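Local coordinates for pyridoxamine 5'-phosphate oxidase-related, FMN-binding protein (Paracoccus denitrificans, PDB 6VNA) that probably acts as a noncanonical heme oxygenase that degrades c-type heme, built on the split-barrel fold of the FMN-binding, pyridoxamine 5'-phosphate oxidase-like proteins, at residues 40-45 with 62-67; 27-32 with 72-77; 55-60 with 128-133; 96-101 with 134-139. All blocks are in the same frame, centred on the assembly; numbering follows the deposited sequence.

Interaction 1: 40-45 with 62-67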
loop_
_atom_site.group_PDB
_atom_site.type_symbol
_atom_site.label_atom_id
_atom_site.label_comp_id
_atom_site.label_asym_id
_atom_site.label_seq_id
_atom_site.Cartn_x
_atom_site.Cartn_y
_atom_site.Cartn_z
ATOM N N LEU A 40 -3.966 -3.271 -7.236
ATOM C CA LEU A 40 -4.729 -2.075 -6.789
ATOM C C LEU A 40 -4.246 -1.651 -5.385
ATOM O O LEU A 40 -4.345 -2.478 -4.442
ATOM C CB LEU A 40 -6.213 -2.437 -6.741
ATOM C CG LEU A 40 -7.123 -1.318 -6.246
ATOM C CD1 LEU A 40 -7.032 -0.104 -7.170
ATOM C CD2 LEU A 40 -8.556 -1.798 -6.133
ATOM N N VAL A 41 -3.724 -0.428 -5.246
ATOM C CA VAL A 41 -3.172 0.096 -3.958
ATOM C C VAL A 41 -4.138 1.144 -3.429
ATOM O O VAL A 41 -4.330 2.174 -4.132
ATOM C CB VAL A 41 -1.749 0.642 -4.134
ATOM C CG1 VAL A 41 -1.074 0.833 -2.789
ATOM C CG2 VAL A 41 -0.908 -0.265 -5.026
ATOM N N THR A 42 -4.765 0.851 -2.282
ATOM C CA THR A 42 -5.781 1.706 -1.623
ATOM C C THR A 42 -5.402 1.917 -0.147
ATOM O O THR A 42 -4.732 1.068 0.448
ATOM C CB THR A 42 -7.191 1.112 -1.719
ATOM O OG1 THR A 42 -7.196 -0.146 -1.045
ATOM C CG2 THR A 42 -7.680 0.906 -3.134
ATOM N N ARG A 43 -5.855 3.022 0.430
ATOM C CA ARG A 43 -5.604 3.372 1.845
ATOM C C ARG A 43 -6.739 2.800 2.685
ATOM O O ARG A 43 -7.889 3.050 2.326
ATOM C CB ARG A 43 -5.516 4.887 2.045
ATOM C CG ARG A 43 -5.230 5.260 3.490
ATOM C CD ARG A 43 -5.011 6.736 3.635
ATOM N NE ARG A 43 -3.656 7.124 3.302
ATOM C CZ ARG A 43 -3.247 8.383 3.165
ATOM N NH1 ARG A 43 -4.099 9.381 3.322
ATOM N NH2 ARG A 43 -1.978 8.638 2.879
ATOM N N ILE A 44 -6.404 2.118 3.774
ATOM C CA ILE A 44 -7.392 1.448 4.668
ATOM C C ILE A 44 -7.123 1.744 6.148
ATOM O O ILE A 44 -5.970 1.974 6.532
ATOM C CB ILE A 44 -7.368 -0.073 4.439
ATOM C CG1 ILE A 44 -5.995 -0.676 4.748
ATOM C CG2 ILE A 44 -7.835 -0.405 3.032
ATOM C CD1 ILE A 44 -6.048 -2.110 5.218
ATOM N N ALA A 45 -8.169 1.665 6.955
ATOM C CA ALA A 45 -8.065 1.572 8.426
ATOM C C ALA A 45 -7.518 0.181 8.731
ATOM O O ALA A 45 -8.016 -0.797 8.153
ATOM C CB ALA A 45 -9.396 1.831 9.086
ATOM N N ALA A 62 -16.690 -2.119 -1.823
ATOM C CA ALA A 62 -15.594 -1.326 -2.423
ATOM C C ALA A 62 -14.679 -2.230 -3.259
ATOM O O ALA A 62 -14.578 -3.431 -2.952
ATOM C CB ALA A 62 -14.802 -0.631 -1.333
ATOM N N ALA A 63 -13.988 -1.620 -4.226
ATOM C CA ALA A 63 -13.022 -2.225 -5.165
ATOM C C ALA A 63 -12.075 -3.214 -4.478
ATOM O O ALA A 63 -11.882 -4.303 -5.028
ATOM C CB ALA A 63 -12.246 -1.136 -5.855
ATOM N N HIS A 64 -11.462 -2.838 -3.363
ATOM C CA HIS A 64 -10.429 -3.651 -2.668
ATOM C C HIS A 64 -11.102 -4.828 -1.951
ATOM O O HIS A 64 -10.480 -5.896 -1.869
ATOM C CB HIS A 64 -9.524 -2.790 -1.741
ATOM C CG HIS A 64 -10.223 -1.880 -0.786
ATOM N ND1 HIS A 64 -9.987 -0.523 -0.757
ATOM C CD2 HIS A 64 -11.134 -2.119 0.184
ATOM C CE1 HIS A 64 -10.746 0.039 0.162
ATOM N NE2 HIS A 64 -11.458 -0.918 0.758
ATOM N N ALA A 65 -12.327 -4.651 -1.469
ATOM C CA ALA A 65 -13.106 -5.721 -0.801
ATOM C C ALA A 65 -13.540 -6.760 -1.851
ATOM O O ALA A 65 -13.426 -7.979 -1.596
ATOM C CB ALA A 65 -14.285 -5.113 -0.080
ATOM N N ARG A 66 -13.981 -6.295 -3.019
ATOM C CA ARG A 66 -14.400 -7.176 -4.139
ATOM C C ARG A 66 -13.178 -7.933 -4.634
ATOM O O ARG A 66 -13.309 -9.118 -4.892
ATOM C CB ARG A 66 -15.051 -6.365 -5.263
ATOM C CG ARG A 66 -16.376 -5.758 -4.838
ATOM C CD ARG A 66 -17.180 -5.266 -6.001
ATOM N NE ARG A 66 -16.994 -3.853 -6.276
ATOM C CZ ARG A 66 -16.121 -3.354 -7.121
ATOM N NH1 ARG A 66 -15.275 -4.136 -7.757
ATOM N NH2 ARG A 66 -16.088 -2.060 -7.308
ATOM N N ALA A 67 -12.026 -7.278 -4.751
ATOM C CA ALA A 67 -10.791 -7.947 -5.202
ATOM C C ALA A 67 -10.495 -9.097 -4.237
ATOM O O ALA A 67 -10.157 -10.193 -4.709
ATOM C CB ALA A 67 -9.642 -6.979 -5.288
#
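Leu40 meets the first turn of helix 63-70 through one branch: its CD2 lies 3.8 Å from Ala63 CB and also faces the backbone N of His64. Leu40 CG stands anti to the backbone N (chi1 178°), which carries the branch out from strand 39-48 to the helix. Val41 turns away, and its O accepts from the hydroxyl of Ser94 of the second subunit. Thr42 meets the imidazole. His64 ND1 donates to Thr42 OG1 over 2.8 Å, but the N-H...O angle is only 122°, so the bond is weak despite its length; the hydroxyl lies oblique to the ring, while Thr42 CG2 sits at its edge, in plane. The helix thus packs on a strand of the curled antiparallel barrel of the pyridoxamine 5'-phosphate oxidase-like fold; the axes of the short segments approach to 9.6 Å, their N-to-C directions 124° apart. Arg43 turns away again, its NH1 bonded to the Ala87 carbonyl of the second subunit. Ile44, back on the helix side, lays CG2 over one face of the His64 ring, 4.3 Å from its centroid and displaced toward the CE1 rim, a CH-pi contact. Leu58 of strand 54-59 touches both Ile44 and His64.

Interaction 2: 27-32 with 72-77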
loop_
_atom_site.group_PDB
_atom_site.type_symbol
_atom_site.label_atom_id
_atom_site.label_comp_id
_atom_site.label_asym_id
_atom_site.label_seq_id
_atom_site.Cartn_x
_atom_site.Cartn_y
_atom_site.Cartn_z
ATOM N N ALA A 27 -3.094 1.924 6.702
ATOM C CA ALA A 27 -2.086 1.287 5.839
ATOM C C ALA A 27 -2.408 1.508 4.360
ATOM O O ALA A 27 -3.555 1.915 4.030
ATOM C CB ALA A 27 -2.029 -0.186 6.145
ATOM N N SER A 28 -1.430 1.203 3.510
ATOM C CA SER A 28 -1.649 0.975 2.067
ATOM C C SER A 28 -1.930 -0.518 1.869
ATOM O O SER A 28 -1.069 -1.327 2.250
ATOM C CB SER A 28 -0.469 1.423 1.256
ATOM O OG SER A 28 -0.220 2.788 1.453
ATOM N N LEU A 29 -3.084 -0.875 1.319
ATOM C CA LEU A 29 -3.423 -2.302 1.038
ATOM C C LEU A 29 -3.247 -2.556 -0.462
ATOM O O LEU A 29 -3.745 -1.742 -1.288
ATOM C CB LEU A 29 -4.850 -2.586 1.496
ATOM C CG LEU A 29 -5.457 -3.905 1.016
ATOM C CD1 LEU A 29 -4.881 -5.101 1.774
ATOM C CD2 LEU A 29 -6.965 -3.855 1.165
ATOM N N GLY A 30 -2.477 -3.579 -0.789
ATOM C CA GLY A 30 -2.396 -4.132 -2.148
ATOM C C GLY A 30 -3.383 -5.276 -2.354
ATOM O O GLY A 30 -3.367 -6.262 -1.553
ATOM N N THR A 31 -4.207 -5.169 -3.392
ATOM C CA THR A 31 -5.048 -6.286 -3.897
ATOM C C THR A 31 -4.830 -6.505 -5.401
ATOM O O THR A 31 -4.273 -5.612 -6.104
ATOM C CB THR A 31 -6.519 -6.068 -3.556
ATOM O OG1 THR A 31 -6.994 -4.835 -4.105
ATOM C CG2 THR A 31 -6.740 -6.134 -2.058
ATOM N N LEU A 32 -5.251 -7.672 -5.882
ATOM C CA LEU A 32 -5.169 -8.010 -7.323
ATOM C C LEU A 32 -6.465 -7.557 -7.989
ATOM O O LEU A 32 -7.528 -8.016 -7.564
ATOM C CB LEU A 32 -4.897 -9.510 -7.472
ATOM C CG LEU A 32 -3.541 -9.969 -6.934
ATOM C CD1 LEU A 32 -3.408 -11.463 -7.014
ATOM C CD2 LEU A 32 -2.390 -9.318 -7.666
ATOM N N PRO A 72 -7.852 -13.801 -2.253
ATOM C CA PRO A 72 -7.464 -13.276 -0.944
ATOM C C PRO A 72 -5.978 -12.877 -0.803
ATOM O O PRO A 72 -5.566 -12.514 0.259
ATOM C CB PRO A 72 -7.860 -14.418 0.023
ATOM C CG PRO A 72 -7.867 -15.694 -0.824
ATOM C CD PRO A 72 -8.001 -15.264 -2.272
ATOM N N ARG A 73 -5.182 -12.915 -1.862
ATOM C CA ARG A 73 -3.772 -12.466 -1.753
ATOM C C ARG A 73 -3.757 -10.948 -1.519
ATOM O O ARG A 73 -4.486 -10.233 -2.216
ATOM C CB ARG A 73 -2.950 -12.929 -2.958
ATOM C CG ARG A 73 -2.577 -14.402 -2.872
ATOM C CD ARG A 73 -1.858 -14.901 -4.108
ATOM N NE ARG A 73 -2.745 -14.890 -5.263
ATOM C CZ ARG A 73 -2.357 -15.044 -6.521
ATOM N NH1 ARG A 73 -1.078 -15.215 -6.826
ATOM N NH2 ARG A 73 -3.265 -15.017 -7.476
ATOM N N ALA A 74 -2.980 -10.497 -0.526
ATOM C CA ALA A 74 -3.026 -9.120 0.027
ATOM C C ALA A 74 -1.630 -8.690 0.453
ATOM O O ALA A 74 -0.954 -9.483 1.133
ATOM C CB ALA A 74 -3.989 -9.047 1.192
ATOM N N GLY A 75 -1.223 -7.496 0.020
ATOM C CA GLY A 75 -0.047 -6.756 0.527
ATOM C C GLY A 75 -0.437 -5.636 1.480
ATOM O O GLY A 75 -1.517 -5.017 1.294
ATOM N N LEU A 76 0.380 -5.391 2.498
ATOM C CA LEU A 76 0.251 -4.187 3.374
ATOM C C LEU A 76 1.603 -3.483 3.426
ATOM O O LEU A 76 2.631 -4.203 3.591
ATOM C CB LEU A 76 -0.151 -4.576 4.798
ATOM C CG LEU A 76 -1.513 -5.214 4.978
ATOM C CD1 LEU A 76 -1.634 -5.824 6.370
ATOM C CD2 LEU A 76 -2.614 -4.203 4.747
ATOM N N LEU A 77 1.585 -2.153 3.263
ATOM C CA LEU A 77 2.640 -1.215 3.719
ATOM C C LEU A 77 2.171 -0.511 4.995
ATOM O O LEU A 77 1.088 0.118 4.997
ATOM C CB LEU A 77 2.921 -0.161 2.647
ATOM C CG LEU A 77 4.114 0.749 2.952
ATOM C CD1 LEU A 77 5.350 -0.082 3.307
ATOM C CD2 LEU A 77 4.416 1.652 1.761
HETATM O O HOH W 1 -6.308 -9.652 -4.211
#
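Ser28 and Leu77 form a hydrogen-bonded pair at one end of two antiparallel strands, 27-32 and 73-77, that belong to the curled sheet of the FMN-binding split barrel. Ser28 N reaches Leu77 O at 3.1 Å and Leu77 N returns to Ser28 O at 3.0 Å, both donors in the carbonyl planes. The tight centre is the glycine pair. With no side chain on either residue, Gly30 and Gly75 bring their CA atoms to 4.4 Å, and Gly30 N lies 2.7 Å from Gly75 O although it sits 39° out of that carbonyl plane. Between these pairs, Leu29 and Leu76 face the interior. Leu29 CG, anti to its own N (chi1 167°), swings CD1 across to Leu76 CD2 at 3.8 Å and to the methyl of Ala74, while Ile133 of strand 128-135 touches all three residues. The other face, with Ser28 and Leu77, meets the second subunit: the two Ser28 hydroxyls of the dimer hydrogen-bond to each other, and Leu77 of the partner packs on Ser28. Toward Leu32 the strands part. Direct backbone bonding gives way to a water that accepts from Leu32 N and donates to Arg73 O. Arg73 is only partly buried; its NH2 makes a salt bridge with Asp71, and its NH1 bonds to the Thr36 carbonyl of the second subunit. Leu32 CD1 lies over one face of the Arg73 guanidinium, nearest to NH2 at 3.6 Å and offset toward the rim.

Interaction 3: 55-60 with 128-133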
loop_
_atom_site.group_PDB
_atom_site.type_symbol
_atom_site.label_atom_id
_atom_site.label_comp_id
_atom_site.label_asym_id
_atom_site.label_seq_id
_atom_site.Cartn_x
_atom_site.Cartn_y
_atom_site.Cartn_z
ATOM N N LEU A 55 -5.348 -6.485 11.049
ATOM C CA LEU A 55 -6.824 -6.553 10.987
ATOM C C LEU A 55 -7.293 -5.311 10.252
ATOM O O LEU A 55 -7.007 -4.227 10.745
ATOM C CB LEU A 55 -7.371 -6.585 12.415
ATOM C CG LEU A 55 -8.890 -6.603 12.563
ATOM C CD1 LEU A 55 -9.470 -7.921 12.067
ATOM C CD2 LEU A 55 -9.275 -6.356 14.020
ATOM N N ALA A 56 -7.952 -5.489 9.113
ATOM C CA ALA A 56 -8.377 -4.404 8.208
ATOM C C ALA A 56 -9.875 -4.211 8.416
ATOM O O ALA A 56 -10.541 -5.178 8.803
ATOM C CB ALA A 56 -8.013 -4.776 6.787
ATOM N N LEU A 57 -10.378 -3.000 8.227
ATOM C CA LEU A 57 -11.834 -2.716 8.232
ATOM C C LEU A 57 -12.181 -2.119 6.858
ATOM O O LEU A 57 -11.761 -0.973 6.576
ATOM C CB LEU A 57 -12.134 -1.773 9.399
ATOM C CG LEU A 57 -13.589 -1.340 9.581
ATOM C CD1 LEU A 57 -14.505 -2.526 9.778
ATOM C CD2 LEU A 57 -13.727 -0.390 10.763
ATOM N N LEU A 58 -12.874 -2.887 6.011
ATOM C CA LEU A 58 -13.176 -2.500 4.608
ATOM C C LEU A 58 -14.683 -2.352 4.436
ATOM O O LEU A 58 -15.417 -3.098 5.089
ATOM C CB LEU A 58 -12.625 -3.567 3.658
ATOM C CG LEU A 58 -11.150 -3.925 3.831
ATOM C CD1 LEU A 58 -10.696 -4.888 2.760
ATOM C CD2 LEU A 58 -10.268 -2.696 3.807
ATOM N N ALA A 59 -15.100 -1.393 3.604
ATOM C CA ALA A 59 -16.447 -1.308 2.988
ATOM C C ALA A 59 -16.636 -2.560 2.122
ATOM O O ALA A 59 -15.858 -2.756 1.163
ATOM C CB ALA A 59 -16.584 -0.042 2.185
ATOM N N GLY A 60 -17.613 -3.395 2.478
ATOM C CA GLY A 60 -17.800 -4.756 1.937
ATOM C C GLY A 60 -17.911 -4.830 0.418
ATOM O O GLY A 60 -17.655 -5.924 -0.095
ATOM N N PHE A 128 -19.760 -2.492 6.543
ATOM C CA PHE A 128 -18.304 -2.523 6.839
ATOM C C PHE A 128 -17.932 -3.820 7.548
ATOM O O PHE A 128 -18.698 -4.279 8.402
ATOM C CB PHE A 128 -17.890 -1.287 7.637
ATOM C CG PHE A 128 -17.513 -0.113 6.768
ATOM C CD1 PHE A 128 -18.480 0.772 6.328
ATOM C CD2 PHE A 128 -16.197 0.073 6.361
ATOM C CE1 PHE A 128 -18.133 1.837 5.512
ATOM C CE2 PHE A 128 -15.854 1.139 5.547
ATOM C CZ PHE A 128 -16.827 2.009 5.112
ATOM N N ARG A 129 -16.767 -4.374 7.200
ATOM C CA ARG A 129 -16.373 -5.748 7.577
ATOM C C ARG A 129 -14.900 -5.829 7.972
ATOM O O ARG A 129 -14.044 -5.226 7.281
ATOM C CB ARG A 129 -16.532 -6.690 6.387
ATOM C CG ARG A 129 -17.959 -7.086 6.057
ATOM C CD ARG A 129 -17.869 -8.091 4.923
ATOM N NE ARG A 129 -17.527 -9.442 5.355
ATOM C CZ ARG A 129 -17.322 -10.474 4.538
ATOM N NH1 ARG A 129 -17.411 -10.338 3.221
ATOM N NH2 ARG A 129 -17.030 -11.654 5.052
ATOM N N PHE A 130 -14.622 -6.685 8.952
ATOM C CA PHE A 130 -13.257 -6.996 9.426
ATOM C C PHE A 130 -12.688 -8.138 8.591
ATOM O O PHE A 130 -13.405 -9.134 8.396
ATOM C CB PHE A 130 -13.260 -7.346 10.916
ATOM C CG PHE A 130 -13.523 -6.171 11.816
ATOM C CD1 PHE A 130 -12.507 -5.275 12.127
ATOM C CD2 PHE A 130 -14.785 -5.949 12.337
ATOM C CE1 PHE A 130 -12.747 -4.197 12.965
ATOM C CE2 PHE A 130 -15.023 -4.868 13.173
ATOM C CZ PHE A 130 -14.003 -3.994 13.484
ATOM N N TRP A 131 -11.433 -7.972 8.158
ATOM C CA TRP A 131 -10.554 -8.987 7.515
ATOM C C TRP A 131 -9.242 -9.125 8.302
ATOM O O TRP A 131 -8.563 -8.091 8.478
ATOM C CB TRP A 131 -10.216 -8.553 6.091
ATOM C CG TRP A 131 -11.370 -8.483 5.147
ATOM C CD1 TRP A 131 -12.318 -7.508 5.030
ATOM C CD2 TRP A 131 -11.636 -9.429 4.105
ATOM N NE1 TRP A 131 -13.181 -7.806 4.004
ATOM C CE2 TRP A 131 -12.787 -8.978 3.421
ATOM C CE3 TRP A 131 -11.017 -10.621 3.711
ATOM C CZ2 TRP A 131 -13.329 -9.680 2.350
ATOM C CZ3 TRP A 131 -11.560 -11.319 2.655
ATOM C CH2 TRP A 131 -12.692 -10.847 1.984
ATOM N N ARG A 132 -8.866 -10.346 8.694
ATOM C CA ARG A 132 -7.506 -10.661 9.191
ATOM C C ARG A 132 -6.602 -10.845 7.978
ATOM O O ARG A 132 -6.996 -11.570 7.064
ATOM C CB ARG A 132 -7.496 -11.935 10.039
ATOM C CG ARG A 132 -8.180 -11.777 11.387
ATOM C CD ARG A 132 -8.417 -13.117 12.057
ATOM N NE ARG A 132 -7.200 -13.903 12.190
ATOM C CZ ARG A 132 -6.361 -13.854 13.219
ATOM N NH1 ARG A 132 -6.575 -13.027 14.231
ATOM N NH2 ARG A 132 -5.289 -14.624 13.224
ATOM N N ILE A 133 -5.436 -10.211 7.962
ATOM C CA ILE A 133 -4.442 -10.413 6.874
ATOM C C ILE A 133 -3.290 -11.187 7.490
ATOM O O ILE A 133 -2.448 -10.561 8.161
ATOM C CB ILE A 133 -4.046 -9.078 6.215
ATOM C CG1 ILE A 133 -5.282 -8.412 5.612
ATOM C CG2 ILE A 133 -2.977 -9.291 5.156
ATOM C CD1 ILE A 133 -5.121 -6.965 5.338
#
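Phe128 folds its ring back over the end of strand 54-59: Ala59 CB lies over one face, 3.6 Å from CZ, while the backbone N of Ala59 comes close to CE2. Arg129 makes a hydrogen-bonded pair with Leu58; Arg129 N donates to Leu58 O at 2.8 Å, and Arg129 O accepts from Leu58 N. At Phe130 a methyl sits over the centre of one ring face: Leu57 CD1 stands 3.9 Å from the ring centroid and only 7° off the normal, a CH-pi contact. Leu57 CG, anti to the backbone N (chi1 180°), directs the methyl across the strand pair. Trp131 pairs with Ala56, whose N reaches Trp131 O at 2.7 Å in a nearly straight bond (177°). Its indole, on the opposite face of the sheet from Phe130, receives Leu58 CD1 over the five-membered ring. Arg132 adds its CG beside Leu55 CD1, while its guanidinium makes salt bridges with Asp49 and Asp51. Ile133 CD1 then touches Ala56 CB at 3.9 Å. In this antiparallel part of the split barrel, Trp112 of helix 108-115 packs against Leu55 and Leu57 and meets Phe130 edge-to-face, whereas Ile44 of strand 39-48 packs on Ala56 and Leu58, and Ala99 of strand 92-101 touches Trp131.

Interaction 4: 96-101 with 134-139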
loop_
_atom_site.group_PDB
_atom_site.type_symbol
_atom_site.label_atom_id
_atom_site.label_comp_id
_atom_site.label_asym_id
_atom_site.label_seq_id
_atom_site.Cartn_x
_atom_site.Cartn_y
_atom_site.Cartn_z
ATOM N N LEU A 96 3.477 -9.431 2.995
ATOM C CA LEU A 96 2.768 -10.324 2.043
ATOM C C LEU A 96 1.898 -11.257 2.890
ATOM O O LEU A 96 2.438 -11.874 3.802
ATOM C CB LEU A 96 3.776 -11.124 1.211
ATOM C CG LEU A 96 4.739 -10.349 0.305
ATOM C CD1 LEU A 96 5.629 -11.303 -0.478
ATOM C CD2 LEU A 96 4.017 -9.431 -0.663
ATOM N N GLY A 97 0.594 -11.315 2.616
ATOM C CA GLY A 97 -0.356 -12.060 3.454
ATOM C C GLY A 97 -1.496 -12.626 2.637
ATOM O O GLY A 97 -1.504 -12.399 1.395
ATOM N N ARG A 98 -2.412 -13.326 3.319
ATOM C CA ARG A 98 -3.704 -13.791 2.762
ATOM C C ARG A 98 -4.835 -13.263 3.653
ATOM O O ARG A 98 -4.768 -13.428 4.867
ATOM C CB ARG A 98 -3.697 -15.315 2.570
ATOM C CG ARG A 98 -3.372 -16.150 3.805
ATOM C CD ARG A 98 -1.902 -16.542 3.942
ATOM N NE ARG A 98 -1.655 -17.960 4.229
ATOM C CZ ARG A 98 -1.807 -18.561 5.413
ATOM N NH1 ARG A 98 -2.240 -17.893 6.469
ATOM N NH2 ARG A 98 -1.535 -19.849 5.529
ATOM N N ALA A 99 -5.836 -12.628 3.051
ATOM C CA ALA A 99 -6.994 -12.036 3.741
ATOM C C ALA A 99 -7.975 -13.149 4.109
ATOM O O ALA A 99 -8.130 -14.080 3.316
ATOM C CB ALA A 99 -7.642 -10.998 2.861
ATOM N N VAL A 100 -8.600 -13.031 5.275
ATOM C CA VAL A 100 -9.596 -13.990 5.831
ATOM C C VAL A 100 -10.671 -13.177 6.536
ATOM O O VAL A 100 -10.357 -12.443 7.455
ATOM C CB VAL A 100 -8.939 -14.983 6.810
ATOM C CG1 VAL A 100 -9.963 -15.953 7.394
ATOM C CG2 VAL A 100 -7.784 -15.730 6.160
ATOM N N PRO A 101 -11.961 -13.280 6.161
ATOM C CA PRO A 101 -13.023 -12.639 6.934
ATOM C C PRO A 101 -12.883 -12.996 8.421
ATOM O O PRO A 101 -12.580 -14.124 8.753
ATOM C CB PRO A 101 -14.312 -13.208 6.327
ATOM C CG PRO A 101 -13.911 -13.570 4.911
ATOM C CD PRO A 101 -12.466 -14.020 4.995
ATOM N N GLU A 134 -3.321 -12.511 7.319
ATOM C CA GLU A 134 -2.387 -13.460 7.962
ATOM C C GLU A 134 -1.066 -13.390 7.218
ATOM O O GLU A 134 -1.020 -13.616 6.017
ATOM C CB GLU A 134 -2.958 -14.872 7.965
ATOM C CG GLU A 134 -4.205 -15.009 8.818
ATOM C CD GLU A 134 -4.940 -16.329 8.643
ATOM O OE1 GLU A 134 -4.512 -17.126 7.781
ATOM O OE2 GLU A 134 -5.944 -16.553 9.365
ATOM N N PRO A 135 0.034 -13.006 7.893
ATOM C CA PRO A 135 1.309 -12.844 7.210
ATOM C C PRO A 135 1.963 -14.174 6.840
ATOM O O PRO A 135 1.919 -15.096 7.616
ATOM C CB PRO A 135 2.178 -12.050 8.205
ATOM C CG PRO A 135 1.547 -12.310 9.559
ATOM C CD PRO A 135 0.077 -12.558 9.295
ATOM N N VAL A 136 2.565 -14.179 5.658
ATOM C CA VAL A 136 3.493 -15.215 5.140
ATOM C C VAL A 136 4.925 -14.689 5.290
ATOM O O VAL A 136 5.747 -15.421 5.864
ATOM C CB VAL A 136 3.152 -15.540 3.669
ATOM C CG1 VAL A 136 4.171 -16.456 3.026
ATOM C CG2 VAL A 136 1.755 -16.115 3.532
ATOM N N SER A 137 5.205 -13.478 4.778
ATOM C CA SER A 137 6.552 -12.848 4.771
ATOM C C SER A 137 6.485 -11.312 4.939
ATOM O O SER A 137 5.389 -10.714 4.840
ATOM C CB SER A 137 7.298 -13.234 3.521
ATOM O OG SER A 137 6.900 -12.429 2.423
ATOM N N GLY A 138 7.633 -10.690 5.197
ATOM C CA GLY A 138 7.751 -9.257 5.519
ATOM C C GLY A 138 9.051 -8.649 5.030
ATOM O O GLY A 138 10.087 -9.339 5.031
ATOM N N LEU A 139 9.018 -7.376 4.658
ATOM C CA LEU A 139 10.234 -6.573 4.363
ATOM C C LEU A 139 10.272 -5.367 5.318
ATOM O O LEU A 139 9.320 -4.561 5.308
ATOM C CB LEU A 139 10.166 -6.159 2.890
ATOM C CG LEU A 139 11.491 -6.094 2.138
ATOM C CD1 LEU A 139 12.381 -7.286 2.463
ATOM C CD2 LEU A 139 11.249 -6.009 0.640
#
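Leu96 uses both backbone polar atoms against the bend at Val136 and Ser137. Its N donates to Ser137 O at 3.0 Å, and its O takes two N-H groups: Val136 N at 3.0 Å, lying in the carbonyl plane, and Ser137 N, a longer, weak bond at 3.3 Å. Beside these bonds, Ser137 OG rests near Leu96 CD1 and CB. Arg98 and Glu134 then exchange backbone bonds: Arg98 N reaches Glu134 O, and Glu134 N reaches Arg98 O, each at 3.0 Å. Their side chains add a salt bridge, NH1 of Arg98 to OE1 of Glu134 at 2.7 Å. Arg98 CG lies between the backbone N and the carbonyl carbon (chi1 56°), and bends at chi2 and chi3 bring the guanidinium toward Glu134; its plane is turned 51° from the carboxylate. Val136 CG2 packs against Arg98 CD, the two side chains crossing at about a right angle, and Val100 CG2 borders Glu134 OE2. On the other edge of strand 92-101, Gly97 and Ala99 have backbone bonds to Ala74 and Pro72. Gly97 faces Pro135 in a non-hydrogen-bonded pair, its CA 3.1 Å from Glu134 O. With Val136 and Ser137 both opposite Leu96, the register slips by one residue: this is a classic beta bulge, at the corner where strand 128-135 passes into strand 137-141.

From the N terminus, 27-32 opens interaction 2, and 40-45 follows on the adjacent antiparallel strand. Interaction 1 closes at 62-67 before interaction 2 closes at 72-77, so the smaller loop lies within the larger. Segment 55-60 opens interaction 3 inside both loops, yet its partner 128-133 lies beyond them; interaction 3 therefore crosses interactions 1 and 2. Interaction 4 opens at 96-101, after both have closed, and ends at 134-139, crossing interaction 3 and sharing strand 128-135 with it. Together they tie helix 63-70 to strand 39-48 and link strands 26-32, 73-79, 92-101, 128-135, 54-59 and 39-48 in one curled sheet, while interactions 1, 2 and 4 also reach the second subunit.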